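Local coordinates for acyl carrier protein (Thermotoga maritima MSB8, PDB 6LVU) that probably carries the growing fatty acid chain, as an acyl thioester on a phosphopantetheine arm, between the enzymes of fatty acid biosynthesis, at residues 16-21 with 44-49; 8-13 with 52-57. One frame throughout, in Å; residues are numbered along the deposited sequence.

In the fold
From the N terminus the chain first forms helix 4-19, which supplies residues 8-13 to interaction 2 and, after a gap of two residues, 16-21 to interaction 1. A long connection follows, carrying Ser40, the predicted cofactor attachment site, and leads into helix 42-54. That helix runs back roughly antiparallel to the first, so 44-49 meets 16-21 and closes the shorter loop, with 22 residues between its segments. Interaction 1 is nested within interaction 2, where 52-57 returns to 8-13 across 38 residues. The two contacts, centred about 10 Å apart, tie the same helix pair at successive levels, and helix 69-79 packs against interaction 2.

Interaction 1: 16-21 with 44-49; sequences SEKLGV and VDLVMD. With ZN (zinc ion), chain E; ZN (zinc ion), chain D.
Leu19 brings its CD1 methyl against the branched end of Leu46, 3.8 Å from Leu46 CD1 and 4.0 Å from Leu46 CD2, the two side chains meeting nearly at right angles. This is one level of the roughly antiparallel packing of helix 4-19 on helix 42-54 in the acyl carrier protein helical bundle. Leucine suits both positions, because a forked end can fill the space between two helices. Leu36, from the long connection, also covers Leu19, and Leu46 is buried.

Toward the outside the contact turns from apolar to charged. Lys18 spans both parts: its CB lies 4.1 Å from Leu46 CD2, while the rest of its chain reaches across to Asp49 from the opposite direction. The bend at the last torsion of Lys18 (chi4 119°) leaves CE nearer than the ammonium to Asp49 OD2, so the salt bridge from NZ to that oxygen is a long one, 3.5 Å. A lysine here can keep its CB against the leucine while its longer chain carries a charge to Asp49.

Asp45 and Asp49, one helical turn apart, put their carboxylates at the same zinc ion, which a water also binds. The metal probably eases the crowding of two negative groups, and Lys18 would add positive charge beside them. Asp49 CG lies anti to its carbonyl carbon (chi1 -60°), which helps to bring its carboxylate back over the preceding turn. The zinc grip is uneven: Asp49 OD1 binds the ion at 2.1 Å, whereas Asp45 OD2 is 2.5 Å from it.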
ATOM      1  N   SER A  16       5.404   3.826  -5.708  1.00 16.16           N
ATOM      2  CA  SER A  16       6.408   4.658  -6.352  1.00 20.10           C
ATOM      3  C   SER A  16       5.849   5.332  -7.596  1.00 23.67           C
ATOM      4  O   SER A  16       6.112   6.517  -7.837  1.00 26.09           O
ATOM      5  CB  SER A  16       7.626   3.811  -6.716  1.00 22.21           C
ATOM      6  OG  SER A  16       8.659   4.609  -7.263  1.00 27.23           O
ATOM      7  N   GLU A  17       5.072   4.597  -8.402  1.00 16.96           N
ATOM      8  CA  GLU A  17       4.520   5.200  -9.614  1.00 22.22           C
ATOM      9  C   GLU A  17       3.561   6.338  -9.276  1.00 26.00           C
ATOM     10  O   GLU A  17       3.613   7.406  -9.893  1.00 26.85           O
ATOM     11  CB  GLU A  17       3.802   4.147 -10.477  1.00 16.89           C
ATOM     12  CG  GLU A  17       4.695   3.064 -11.119  1.00 16.81           C
ATOM     13  CD  GLU A  17       3.894   1.878 -11.677  1.00 20.08           C
ATOM     14  OE1 GLU A  17       4.481   0.926 -12.265  1.00 19.32           O
ATOM     15  OE2 GLU A  17       2.661   1.895 -11.528  1.00 20.83           O
ATOM     16  N   LYS A  18       2.699   6.149  -8.270  1.00 19.42           N
ATOM     17  CA  LYS A  18       1.632   7.111  -8.025  1.00 24.87           C
ATOM     18  C   LYS A  18       2.010   8.199  -7.030  1.00 22.90           C
ATOM     19  O   LYS A  18       1.582   9.341  -7.200  1.00 26.43           O
ATOM     20  CB  LYS A  18       0.356   6.395  -7.573  1.00 25.31           C
ATOM     21  CG  LYS A  18      -0.359   5.755  -8.755  1.00 33.35           C
ATOM     22  CD  LYS A  18      -1.296   4.651  -8.360  1.00 41.48           C
ATOM     23  CE  LYS A  18      -2.021   4.129  -9.615  1.00 43.11           C
ATOM     24  NZ  LYS A  18      -1.771   2.675  -9.918  1.00 39.87           N
ATOM     25  N   LEU A  19       2.807   7.894  -6.013  1.00 21.12           N
ATOM     26  CA  LEU A  19       3.252   8.937  -5.091  1.00 26.09           C
ATOM     27  C   LEU A  19       4.467   9.700  -5.606  1.00 28.40           C
ATOM     28  O   LEU A  19       4.784  10.771  -5.078  1.00 28.59           O
ATOM     29  CB  LEU A  19       3.586   8.342  -3.725  1.00 19.66           C
ATOM     30  CG  LEU A  19       2.533   8.337  -2.618  1.00 25.18           C
ATOM     31  CD1 LEU A  19       1.188   7.809  -3.085  1.00 24.68           C
ATOM     32  CD2 LEU A  19       3.057   7.512  -1.452  1.00 22.96           C
ATOM     33  N   GLY A  20       5.170   9.171  -6.598  1.00 27.45           N
ATOM     34  CA  GLY A  20       6.287   9.885  -7.170  1.00 24.29           C
ATOM     35  C   GLY A  20       7.570   9.745  -6.395  1.00 35.71           C
ATOM     36  O   GLY A  20       8.574  10.371  -6.767  1.00 43.86           O
ATOM     37  N   VAL A  21       7.577   8.937  -5.350  1.00 24.86           N
ATOM     38  CA  VAL A  21       8.767   8.742  -4.554  1.00 21.92           C
ATOM     39  C   VAL A  21       9.591   7.639  -5.191  1.00 24.39           C
ATOM     40  O   VAL A  21       9.093   6.826  -5.970  1.00 27.27           O
ATOM     41  CB  VAL A  21       8.419   8.398  -3.095  1.00 21.06           C
ATOM     42  CG1 VAL A  21       7.433   9.395  -2.537  1.00 21.94           C
ATOM     43  CG2 VAL A  21       7.864   6.988  -3.024  1.00 24.89           C
ATOM     44  N   VAL A  44      -7.089   5.926  -0.435  1.00 29.03           N
ATOM     45  CA  VAL A  44      -8.234   5.208  -0.999  1.00 28.47           C
ATOM     46  C   VAL A  44      -8.030   4.921  -2.493  1.00 28.07           C
ATOM     47  O   VAL A  44      -8.418   3.859  -2.983  1.00 30.90           O
ATOM     48  CB  VAL A  44      -9.560   5.939  -0.716  1.00 37.74           C
ATOM     49  CG1 VAL A  44      -9.813   7.019  -1.705  1.00 28.35           C
ATOM     50  CG2 VAL A  44     -10.717   4.942  -0.741  1.00 39.85           C
ATOM     51  N   ASP A  45      -7.400   5.847  -3.225  1.00 27.22           N
ATOM     52  CA  ASP A  45      -7.029   5.529  -4.605  1.00 27.25           C
ATOM     53  C   ASP A  45      -5.983   4.432  -4.658  1.00 27.49           C
ATOM     54  O   ASP A  45      -6.084   3.528  -5.501  1.00 30.16           O
ATOM     55  CB  ASP A  45      -6.520   6.765  -5.344  1.00 28.45           C
ATOM     56  CG  ASP A  45      -6.512   6.563  -6.854  1.00 33.20           C
ATOM     57  OD1 ASP A  45      -5.420   6.613  -7.454  1.00 39.20           O
ATOM     58  OD2 ASP A  45      -7.589   6.348  -7.442  1.00 32.18           O
ATOM     59  N   LEU A  46      -4.965   4.498  -3.795  1.00 26.27           N
ATOM     60  CA  LEU A  46      -3.971   3.435  -3.751  1.00 22.05           C
ATOM     61  C   LEU A  46      -4.634   2.093  -3.498  1.00 21.50           C
ATOM     62  O   LEU A  46      -4.372   1.111  -4.199  1.00 22.01           O
ATOM     63  CB  LEU A  46      -2.922   3.730  -2.682  1.00 17.31           C
ATOM     64  CG  LEU A  46      -1.985   4.914  -2.921  1.00 22.92           C
ATOM     65  CD1 LEU A  46      -1.164   5.207  -1.662  1.00 23.73           C
ATOM     66  CD2 LEU A  46      -1.067   4.673  -4.108  1.00 24.93           C
ATOM     67  N   VAL A  47      -5.531   2.041  -2.519  1.00 21.18           N
ATOM     68  CA  VAL A  47      -6.189   0.791  -2.166  1.00 18.39           C
ATOM     69  C   VAL A  47      -7.005   0.248  -3.330  1.00 27.30           C
ATOM     70  O   VAL A  47      -6.992  -0.956  -3.598  1.00 25.99           O
ATOM     71  CB  VAL A  47      -7.036   0.985  -0.899  1.00 30.24           C
ATOM     72  CG1 VAL A  47      -8.125  -0.027  -0.848  1.00 35.43           C
ATOM     73  CG2 VAL A  47      -6.142   0.823   0.307  1.00 28.19           C
ATOM     74  N   MET A  48      -7.731   1.120  -4.037  1.00 26.77           N
ATOM     75  CA  MET A  48      -8.465   0.629  -5.197  1.00 29.71           C
ATOM     76  C   MET A  48      -7.519   0.104  -6.266  1.00 30.22           C
ATOM     77  O   MET A  48      -7.849  -0.851  -6.981  1.00 30.80           O
ATOM     78  CB  MET A  48      -9.354   1.726  -5.775  1.00 31.66           C
ATOM     79  CG  MET A  48     -10.822   1.527  -5.463  1.00 35.78           C
ATOM     80  SD  MET A  48     -11.736   2.995  -5.935  1.00 53.01           S
ATOM     81  CE  MET A  48     -11.000   4.162  -4.798  1.00 38.30           C
ATOM     82  N   ASP A  49      -6.348   0.717  -6.403  1.00 25.61           N
ATOM     83  CA  ASP A  49      -5.381   0.201  -7.357  1.00 24.58           C
ATOM     84  C   ASP A  49      -4.842  -1.151  -6.900  1.00 23.12           C
ATOM     85  O   ASP A  49      -4.746  -2.082  -7.709  1.00 22.91           O
ATOM     86  CB  ASP A  49      -4.290   1.248  -7.563  1.00 23.26           C
ATOM     87  CG  ASP A  49      -4.863   2.552  -8.100  1.00 31.04           C
ATOM     88  OD1 ASP A  49      -5.904   2.489  -8.798  1.00 33.91           O
ATOM     89  OD2 ASP A  49      -4.325   3.638  -7.803  1.00 37.43           O
TER
HETATM   90 ZN    ZN E 103      -6.798   4.405  -8.782  1.00 53.75          ZN
HETATM   91 ZN    ZN D 102       2.210   0.058 -12.199  1.00 27.59          ZN
HETATM   92  O   HOH W   1      -4.897   5.509  -9.462  1.00 28.28           O

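Interaction 2: 8-13 with 52-57; sequences FSKVKS and SEFGVK. With ZN (zinc ion), chain C.
Phe54 reaches from the last turn of helix 42-54 to helix 4-19, where the end of its ring meets the aliphatic part of Lys10. Lys10 CB lies 3.7 Å from Phe54 CZ, and Lys10 CD is equally near Phe54 CE1. At the buried end of the contact Val11 comes in nearly perpendicular to the phenylalanine side chain and offers one methyl, CG2, 4.1 Å from Phe54 CE2. A beta-branched valine presents a compact surface that fits beside a broad ring. Ile7 and, from helix 69-79, Ile76 add to this apolar side.

The outer side is looser and polar. Over the face turned away from Val11 stands Glu53 CG, 4.0 Å above the ring plane and offset toward its margin. Lys10 sets CB and CD against the end of the ring, then bends at chi4 (98°) so that NZ turns to Glu6 in a salt bridge; NZ remains 5.7 Å from Glu53 OE1. Glu53 instead spends that oxygen on a zinc ion, 2.1 Å away, to which a water is also bound.

With an alanine in place of Phe54, a gap would probably open beside Val11 CG2 and Ile76, where the ring had been, and Lys10 CB and CD would lose their partner. A phenylalanine ring packed between the roughly antiparallel helices 4-19 and 42-54, with helix 69-79 beside it, lies at the edge of the hydrophobic core of the acyl carrier protein helical bundle.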
ATOM      1  N   PHE A   8       4.714  -7.481  -1.964  1.00 13.67           N
ATOM      2  CA  PHE A   8       5.444  -6.280  -1.576  1.00 16.03           C
ATOM      3  C   PHE A   8       6.127  -5.610  -2.773  1.00 14.05           C
ATOM      4  O   PHE A   8       6.163  -4.377  -2.865  1.00 14.63           O
ATOM      5  CB  PHE A   8       6.469  -6.612  -0.485  1.00 13.69           C
ATOM      6  CG  PHE A   8       7.440  -5.512  -0.250  1.00 18.53           C
ATOM      7  CD1 PHE A   8       8.736  -5.598  -0.721  1.00 26.17           C
ATOM      8  CD2 PHE A   8       7.042  -4.359   0.390  1.00 23.05           C
ATOM      9  CE1 PHE A   8       9.627  -4.561  -0.524  1.00 29.79           C
ATOM     10  CE2 PHE A   8       7.919  -3.316   0.578  1.00 23.58           C
ATOM     11  CZ  PHE A   8       9.211  -3.418   0.127  1.00 27.84           C
ATOM     12  N   SER A   9       6.691  -6.395  -3.688  1.00 11.84           N
ATOM     13  CA  SER A   9       7.302  -5.805  -4.880  1.00 15.63           C
ATOM     14  C   SER A   9       6.287  -5.012  -5.690  1.00 16.15           C
ATOM     15  O   SER A   9       6.577  -3.903  -6.155  1.00 18.02           O
ATOM     16  CB  SER A   9       7.932  -6.886  -5.749  1.00 19.86           C
ATOM     17  OG  SER A   9       8.409  -6.297  -6.950  1.00 21.45           O
ATOM     18  N   LYS A  10       5.100  -5.583  -5.909  1.00 13.65           N
ATOM     19  CA  LYS A  10       4.069  -4.891  -6.685  1.00 16.59           C
ATOM     20  C   LYS A  10       3.490  -3.706  -5.922  1.00 20.53           C
ATOM     21  O   LYS A  10       3.143  -2.678  -6.525  1.00 19.44           O
ATOM     22  CB  LYS A  10       2.962  -5.869  -7.077  1.00 11.79           C
ATOM     23  CG  LYS A  10       3.408  -6.976  -8.070  1.00 14.20           C
ATOM     24  CD  LYS A  10       2.210  -7.908  -8.352  1.00 16.47           C
ATOM     25  CE  LYS A  10       2.346  -8.693  -9.637  1.00 21.16           C
ATOM     26  NZ  LYS A  10       2.856 -10.065  -9.395  1.00 21.92           N
ATOM     27  N   VAL A  11       3.324  -3.849  -4.606  1.00 13.33           N
ATOM     28  CA  VAL A  11       2.855  -2.716  -3.814  1.00 16.25           C
ATOM     29  C   VAL A  11       3.850  -1.577  -3.919  1.00 15.68           C
ATOM     30  O   VAL A  11       3.476  -0.401  -4.007  1.00 15.78           O
ATOM     31  CB  VAL A  11       2.633  -3.142  -2.350  1.00 13.24           C
ATOM     32  CG1 VAL A  11       2.665  -1.918  -1.447  1.00 11.95           C
ATOM     33  CG2 VAL A  11       1.297  -3.910  -2.200  1.00 12.14           C
ATOM     34  N   LYS A  12       5.134  -1.915  -3.947  1.00 15.92           N
ATOM     35  CA  LYS A  12       6.167  -0.895  -3.922  1.00 17.44           C
ATOM     36  C   LYS A  12       6.221  -0.146  -5.245  1.00 20.00           C
ATOM     37  O   LYS A  12       6.357   1.083  -5.264  1.00 15.88           O
ATOM     38  CB  LYS A  12       7.507  -1.554  -3.587  1.00 15.83           C
ATOM     39  CG  LYS A  12       8.727  -0.726  -3.917  1.00 23.52           C
ATOM     40  CD  LYS A  12       9.988  -1.433  -3.437  1.00 23.29           C
ATOM     41  CE  LYS A  12      10.219  -2.711  -4.230  1.00 28.49           C
ATOM     42  NZ  LYS A  12      11.374  -3.501  -3.724  1.00 36.37           N
ATOM     43  N   SER A  13       6.043  -0.859  -6.359  1.00 17.40           N
ATOM     44  CA  SER A  13       6.038  -0.213  -7.662  1.00 17.97           C
ATOM     45  C   SER A  13       4.847   0.727  -7.795  1.00 17.50           C
ATOM     46  O   SER A  13       4.988   1.872  -8.241  1.00 16.09           O
ATOM     47  CB  SER A  13       6.015  -1.281  -8.760  1.00 16.66           C
ATOM     48  OG  SER A  13       7.258  -1.979  -8.794  1.00 21.01           O
ATOM     49  N   SER A  52      -7.592  -3.792  -7.552  1.00 24.78           N
ATOM     50  CA  SER A  52      -7.604  -4.258  -8.930  1.00 21.66           C
ATOM     51  C   SER A  52      -6.327  -5.007  -9.285  1.00 24.38           C
ATOM     52  O   SER A  52      -6.339  -5.851 -10.182  1.00 26.16           O
ATOM     53  CB  SER A  52      -7.807  -3.070  -9.869  1.00 30.76           C
ATOM     54  OG  SER A  52      -7.256  -3.318 -11.145  1.00 40.00           O
ATOM     55  N   GLU A  53      -5.217  -4.703  -8.616  1.00 22.62           N
ATOM     56  CA  GLU A  53      -3.964  -5.383  -8.917  1.00 20.69           C
ATOM     57  C   GLU A  53      -3.999  -6.856  -8.493  1.00 21.38           C
ATOM     58  O   GLU A  53      -3.556  -7.737  -9.238  1.00 20.67           O
ATOM     59  CB  GLU A  53      -2.817  -4.631  -8.242  1.00 18.98           C
ATOM     60  CG  GLU A  53      -1.446  -5.071  -8.636  1.00 19.90           C
ATOM     61  CD  GLU A  53      -1.124  -4.744 -10.088  1.00 24.94           C
ATOM     62  OE1 GLU A  53      -0.283  -5.460 -10.672  1.00 22.68           O
ATOM     63  OE2 GLU A  53      -1.705  -3.779 -10.648  1.00 25.98           O
ATOM     64  N   PHE A  54      -4.511  -7.152  -7.304  1.00 21.43           N
ATOM     65  CA  PHE A  54      -4.440  -8.499  -6.762  1.00 20.23           C
ATOM     66  C   PHE A  54      -5.782  -9.207  -6.754  1.00 26.34           C
ATOM     67  O   PHE A  54      -5.851 -10.366  -6.325  1.00 30.23           O
ATOM     68  CB  PHE A  54      -3.871  -8.472  -5.344  1.00 18.74           C
ATOM     69  CG  PHE A  54      -2.507  -7.866  -5.253  1.00 17.45           C
ATOM     70  CD1 PHE A  54      -1.388  -8.603  -5.562  1.00 16.37           C
ATOM     71  CD2 PHE A  54      -2.353  -6.548  -4.870  1.00 16.36           C
ATOM     72  CE1 PHE A  54      -0.130  -8.038  -5.484  1.00 18.83           C
ATOM     73  CE2 PHE A  54      -1.104  -5.977  -4.784  1.00 18.84           C
ATOM     74  CZ  PHE A  54       0.012  -6.720  -5.095  1.00 15.95           C
ATOM     75  N   GLY A  55      -6.852  -8.529  -7.147  1.00 28.38           N
ATOM     76  CA  GLY A  55      -8.162  -9.158  -7.145  1.00 30.09           C
ATOM     77  C   GLY A  55      -8.668  -9.449  -5.754  1.00 30.19           C
ATOM     78  O   GLY A  55      -9.182 -10.546  -5.504  1.00 33.87           O
ATOM     79  N   VAL A  56      -8.490  -8.508  -4.829  1.00 26.58           N
ATOM     80  CA  VAL A  56      -9.021  -8.593  -3.478  1.00 27.58           C
ATOM     81  C   VAL A  56      -9.780  -7.308  -3.247  1.00 29.72           C
ATOM     82  O   VAL A  56      -9.712  -6.383  -4.050  1.00 35.68           O
ATOM     83  CB  VAL A  56      -7.925  -8.763  -2.408  1.00 28.74           C
ATOM     84  CG1 VAL A  56      -7.195 -10.097  -2.576  1.00 31.43           C
ATOM     85  CG2 VAL A  56      -6.946  -7.604  -2.481  1.00 29.63           C
ATOM     86  N   LYS A  57     -10.460  -7.217  -2.114  1.00 31.48           N
ATOM     87  CA  LYS A  57     -10.991  -5.918  -1.743  1.00 37.90           C
ATOM     88  C   LYS A  57     -10.951  -5.754  -0.238  1.00 34.21           C
ATOM     89  O   LYS A  57     -10.825  -6.714   0.525  1.00 31.95           O
ATOM     90  CB  LYS A  57     -12.425  -5.694  -2.278  1.00 42.62           C
ATOM     91  CG  LYS A  57     -12.464  -5.009  -3.667  1.00 42.37           C
ATOM     92  CD  LYS A  57     -13.737  -4.179  -3.918  1.00 49.30           C
ATOM     93  CE  LYS A  57     -13.995  -3.123  -2.833  1.00 47.67           C
ATOM     94  NZ  LYS A  57     -13.437  -1.759  -3.148  1.00 46.90           N
TER
HETATM   95 ZN    ZN C 101       0.650  -4.683 -12.377  1.00 28.67          ZN
HETATM   96  O   HOH W   2      -0.787  -4.652 -14.095  1.00 33.41           O